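OLD nuclease (Thermus scotoductus, PDB 6P74) degrades linear or supercoiled double-stranded DNA from 5' to 3' as a metal-dependent nuclease, nicks and linearizes circular DNA, and has DNA-stimulated ATPase activity. Local coordinates at residues D104-P107 / N113-R116; K3-K8 / R39-V44. All coordinates share one frame; numbering follows the deposited sequence.

Contact 1 (D104-P107 / N113-R116). With SO4 (sulfate ion), chain K.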
# COMPACT_ATOMS: atom_id res chain seq x y z
N ASP A 104 5.81 -16.86 -12.23
CA ASP A 104 6.82 -17.90 -12.12
C ASP A 104 7.96 -17.38 -11.25
O ASP A 104 8.32 -16.20 -11.33
CB ASP A 104 7.35 -18.30 -13.50
CG ASP A 104 6.24 -18.60 -14.49
OD1 ASP A 104 5.43 -19.51 -14.22
OD2 ASP A 104 6.18 -17.91 -15.54
N LEU A 105 8.50 -18.25 -10.42
CA LEU A 105 9.70 -17.97 -9.64
C LEU A 105 10.79 -18.88 -10.20
O LEU A 105 10.79 -20.08 -9.94
CB LEU A 105 9.47 -18.20 -8.15
CG LEU A 105 10.61 -17.80 -7.21
CD1 LEU A 105 10.94 -16.32 -7.35
CD2 LEU A 105 10.26 -18.15 -5.77
N GLU A 106 11.70 -18.32 -10.98
CA GLU A 106 12.59 -19.29 -11.58
C GLU A 106 13.98 -19.20 -10.99
O GLU A 106 14.48 -18.09 -10.73
CB GLU A 106 12.70 -19.10 -13.10
CG GLU A 106 11.40 -19.13 -13.85
CD GLU A 106 11.59 -18.64 -15.27
OE1 GLU A 106 11.63 -19.49 -16.19
OE2 GLU A 106 11.72 -17.40 -15.46
N PRO A 107 14.64 -20.34 -10.80
CA PRO A 107 16.05 -20.32 -10.42
C PRO A 107 16.94 -20.10 -11.63
O PRO A 107 16.64 -20.54 -12.75
CB PRO A 107 16.26 -21.71 -9.81
CG PRO A 107 15.37 -22.58 -10.65
CD PRO A 107 14.14 -21.72 -10.96
N ASN A 113 20.84 -18.77 -16.87
CA ASN A 113 19.92 -19.75 -17.42
C ASN A 113 19.19 -20.50 -16.32
O ASN A 113 19.70 -20.67 -15.21
CB ASN A 113 20.64 -20.76 -18.31
CG ASN A 113 21.56 -20.09 -19.29
OD1 ASN A 113 22.78 -20.24 -19.20
ND2 ASN A 113 20.99 -19.33 -20.22
N VAL A 114 17.99 -20.97 -16.64
CA VAL A 114 17.25 -21.86 -15.75
C VAL A 114 17.75 -23.28 -15.98
O VAL A 114 17.59 -23.82 -17.08
CB VAL A 114 15.74 -21.75 -16.00
CG1 VAL A 114 14.99 -22.72 -15.09
CG2 VAL A 114 15.27 -20.30 -15.79
N PRO A 115 18.34 -23.93 -14.97
CA PRO A 115 18.79 -25.31 -15.15
C PRO A 115 17.62 -26.23 -15.42
O PRO A 115 16.53 -26.05 -14.88
CB PRO A 115 19.46 -25.65 -13.81
CG PRO A 115 19.62 -24.38 -13.09
CD PRO A 115 18.55 -23.45 -13.59
N ARG A 116 17.83 -27.23 -16.28
CA ARG A 116 16.83 -28.27 -16.44
C ARG A 116 17.44 -29.63 -16.14
O ARG A 116 18.65 -29.81 -16.19
CB ARG A 116 16.17 -28.23 -17.84
CG ARG A 116 17.06 -28.58 -19.03
CD ARG A 116 16.48 -27.94 -20.30
NE ARG A 116 16.37 -26.49 -20.11
CZ ARG A 116 15.25 -25.85 -19.82
NH1 ARG A 116 14.11 -26.52 -19.70
NH2 ARG A 116 15.26 -24.53 -19.65
S SO4 K . 5.39 -20.24 -8.24
O1 SO4 K . 6.29 -19.79 -9.30
O2 SO4 K . 6.14 -20.88 -7.16
O3 SO4 K . 4.64 -19.11 -7.69
O4 SO4 K . 4.45 -21.21 -8.81
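The V114 methyl CG2 lies over one face of the E106 carboxylate, displaced toward OE1, 3.8 Å from that oxygen; OE2 pairs with R91 of strand 85-97 in a salt bridge. The two side chains cross at about a right angle. The glutamate's CG is anti to its carbonyl carbon (chi1 -56°) and the chain runs on extended, which lays the carboxylate face beneath the valine methyl, with E106 CB touching the same methyl. The peptide carbonyl of P107 is the other meeting point. V114 CA comes to 3.3 Å from P107 O in a CA-H...O contact, with 149° at the hydrogen, and V114 CG2 reaches the same oxygen at 3.3 Å. P115 CD also comes to 3.6 Å from P107 O. No conventional hydrogen bond joins the segments. Strand 100-109 belongs to the antiparallel sheet of the ATPase domain, and the loop that follows it folds back so that 113-116 lies against the strand's end. Proline rings fill in the apolar side: P107 CG stands 4.4 Å from P115 CD, and both prolines also touch I87 of strand 85-97. At the far end of 104-107, the backbone N of L105 donates to O1 of a sulfate, 2.9 Å away, in a bent bond of 132°. The indole NE1 of W49 is hydrogen-bonded to the same ion, probably from the crystallisation liquor.

Contact 2 (K3-K8 / R39-V44); sequences KRLQVK and RAIDLV
L5 and I41 meet in a fork: both methyls of the leucine, CD1 and CD2, face a single methylene, CG1 of I41. The distances are nearly equal, 4.1 Å from L5 CD1 to I41 CG1 and 4.0 Å from L5 CD2 to the same atom. This is a strand-on-helix contact in the P-loop ATPase domain, where strand 2-10 of the antiparallel sheet packs against helix 34-45, the helix that follows the Walker A loop. Two buried pairs carry it, with no hydrogen bond between the segments. L5 and V7, two residues apart on the strand, both direct their side chains toward the helix; A40 and I41 answer from consecutive helical positions. The leucine CG is anti to the backbone N (chi1 169°), sending the branch across to the isoleucine, and the two side chains meet at a slant. The alternate residues R4 and Q6 serve the other face of the strand, where R4 forms a salt bridge with D17 and Q6 OE1 accepts a hydrogen bond from H75. Just before L5 the strand carries a classic beta bulge, K3 and R4 standing together opposite H75 of strand 70-76. On the helix-facing side, I72 and L18 from the two flanking strands also touch L5. A40 has just one side-chain carbon to offer, and its CB rests 4.0 Å from V7 CG2.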
# COMPACT_ATOMS: atom_id res chain seq x y z
N LYS A 3 23.26 -9.26 -4.21
CA LYS A 3 24.31 -8.70 -5.02
C LYS A 3 23.80 -7.77 -6.11
O LYS A 3 24.55 -6.91 -6.57
CB LYS A 3 25.12 -9.82 -5.69
CG LYS A 3 26.16 -10.45 -4.78
CD LYS A 3 27.24 -9.43 -4.44
CE LYS A 3 28.41 -10.08 -3.74
NZ LYS A 3 29.52 -9.10 -3.56
N ARG A 4 22.54 -7.90 -6.51
CA ARG A 4 22.11 -7.17 -7.68
C ARG A 4 20.60 -7.33 -7.73
O ARG A 4 20.07 -8.33 -7.25
CB ARG A 4 22.84 -7.68 -8.93
CG ARG A 4 22.36 -7.13 -10.23
CD ARG A 4 23.22 -7.68 -11.34
NE ARG A 4 22.74 -7.31 -12.67
CZ ARG A 4 23.08 -7.93 -13.80
NH1 ARG A 4 23.90 -8.97 -13.76
NH2 ARG A 4 22.59 -7.53 -14.96
N LEU A 5 19.93 -6.31 -8.27
CA LEU A 5 18.48 -6.31 -8.43
C LEU A 5 18.18 -5.82 -9.84
O LEU A 5 18.72 -4.80 -10.26
CB LEU A 5 17.76 -5.43 -7.40
CG LEU A 5 16.28 -5.18 -7.68
CD1 LEU A 5 15.48 -6.41 -7.39
CD2 LEU A 5 15.79 -4.03 -6.85
N GLN A 6 17.32 -6.54 -10.55
CA GLN A 6 16.82 -6.08 -11.85
C GLN A 6 15.30 -6.03 -11.80
O GLN A 6 14.67 -6.98 -11.33
CB GLN A 6 17.28 -6.97 -12.99
CG GLN A 6 18.76 -6.85 -13.26
CD GLN A 6 19.32 -8.04 -14.02
OE1 GLN A 6 19.29 -9.19 -13.54
NE2 GLN A 6 19.83 -7.78 -15.22
N VAL A 7 14.73 -4.93 -12.25
CA VAL A 7 13.28 -4.76 -12.23
C VAL A 7 12.84 -4.23 -13.58
O VAL A 7 13.40 -3.25 -14.09
CB VAL A 7 12.84 -3.81 -11.10
CG1 VAL A 7 11.33 -3.73 -11.06
CG2 VAL A 7 13.37 -4.31 -9.78
N LYS A 8 11.85 -4.88 -14.17
CA LYS A 8 11.31 -4.46 -15.46
C LYS A 8 9.79 -4.41 -15.35
O LYS A 8 9.16 -5.43 -15.05
CB LYS A 8 11.73 -5.41 -16.59
CG LYS A 8 13.23 -5.53 -16.78
CD LYS A 8 13.56 -6.29 -18.06
CE LYS A 8 15.05 -6.18 -18.40
NZ LYS A 8 15.32 -6.24 -19.87
N ARG A 39 10.22 -2.64 -2.21
CA ARG A 39 9.08 -3.56 -2.28
C ARG A 39 9.35 -4.69 -3.27
O ARG A 39 8.92 -5.83 -3.05
CB ARG A 39 7.81 -2.80 -2.65
CG ARG A 39 7.48 -1.65 -1.70
CD ARG A 39 6.83 -2.09 -0.38
NE ARG A 39 5.46 -1.56 -0.26
CZ ARG A 39 5.15 -0.34 0.18
NH1 ARG A 39 6.11 0.50 0.57
NH2 ARG A 39 3.88 0.04 0.24
N ALA A 40 10.06 -4.40 -4.37
CA ALA A 40 10.38 -5.44 -5.34
C ALA A 40 11.22 -6.54 -4.71
O ALA A 40 10.99 -7.74 -4.97
CB ALA A 40 11.09 -4.84 -6.55
N ILE A 41 12.22 -6.17 -3.90
CA ILE A 41 13.01 -7.18 -3.20
C ILE A 41 12.11 -8.01 -2.30
O ILE A 41 12.19 -9.24 -2.27
CB ILE A 41 14.16 -6.53 -2.42
CG1 ILE A 41 15.17 -5.89 -3.37
CG2 ILE A 41 14.83 -7.55 -1.50
CD1 ILE A 41 16.14 -4.86 -2.70
N ASP A 42 11.21 -7.34 -1.57
CA ASP A 42 10.37 -8.05 -0.62
C ASP A 42 9.41 -9.03 -1.30
O ASP A 42 9.04 -10.04 -0.70
CB ASP A 42 9.57 -7.06 0.21
CG ASP A 42 8.93 -7.72 1.39
OD1 ASP A 42 9.69 -8.20 2.26
OD2 ASP A 42 7.68 -7.77 1.45
N LEU A 43 8.97 -8.72 -2.53
CA LEU A 43 8.09 -9.61 -3.28
C LEU A 43 8.75 -10.96 -3.49
O LEU A 43 8.10 -12.01 -3.38
CB LEU A 43 7.76 -9.00 -4.64
CG LEU A 43 6.43 -8.28 -4.74
CD1 LEU A 43 6.23 -7.73 -6.14
CD2 LEU A 43 5.39 -9.29 -4.40
N VAL A 44 10.04 -10.95 -3.82
CA VAL A 44 10.75 -12.18 -4.13
C VAL A 44 11.21 -12.89 -2.87
O VAL A 44 11.18 -14.13 -2.79
CB VAL A 44 11.93 -11.86 -5.07
CG1 VAL A 44 12.59 -13.15 -5.54
CG2 VAL A 44 11.43 -11.03 -6.22

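How the contacts relate
Contact 2 is complete in the sequence before contact 1 begins; their centres are about 16 Å apart, and each includes a strand of the antiparallel sheet of the ATPase domain. They touch directly: L105 CD1, from the strand of contact 1, packs 4.0 Å from V44 CG1, on the helix of contact 2. R130 ties the two regions further, for it touches L105 and hydrogen-bonds to V44 O. Contact 2 is the nearer to the nucleotide site: the V7 side chain is about 9 Å from G33, one of the inferred ATP-binding residues, whereas contact 1 lies away from the annotated sites. The metal-binding nuclease residues belong to the separate Toprim domain.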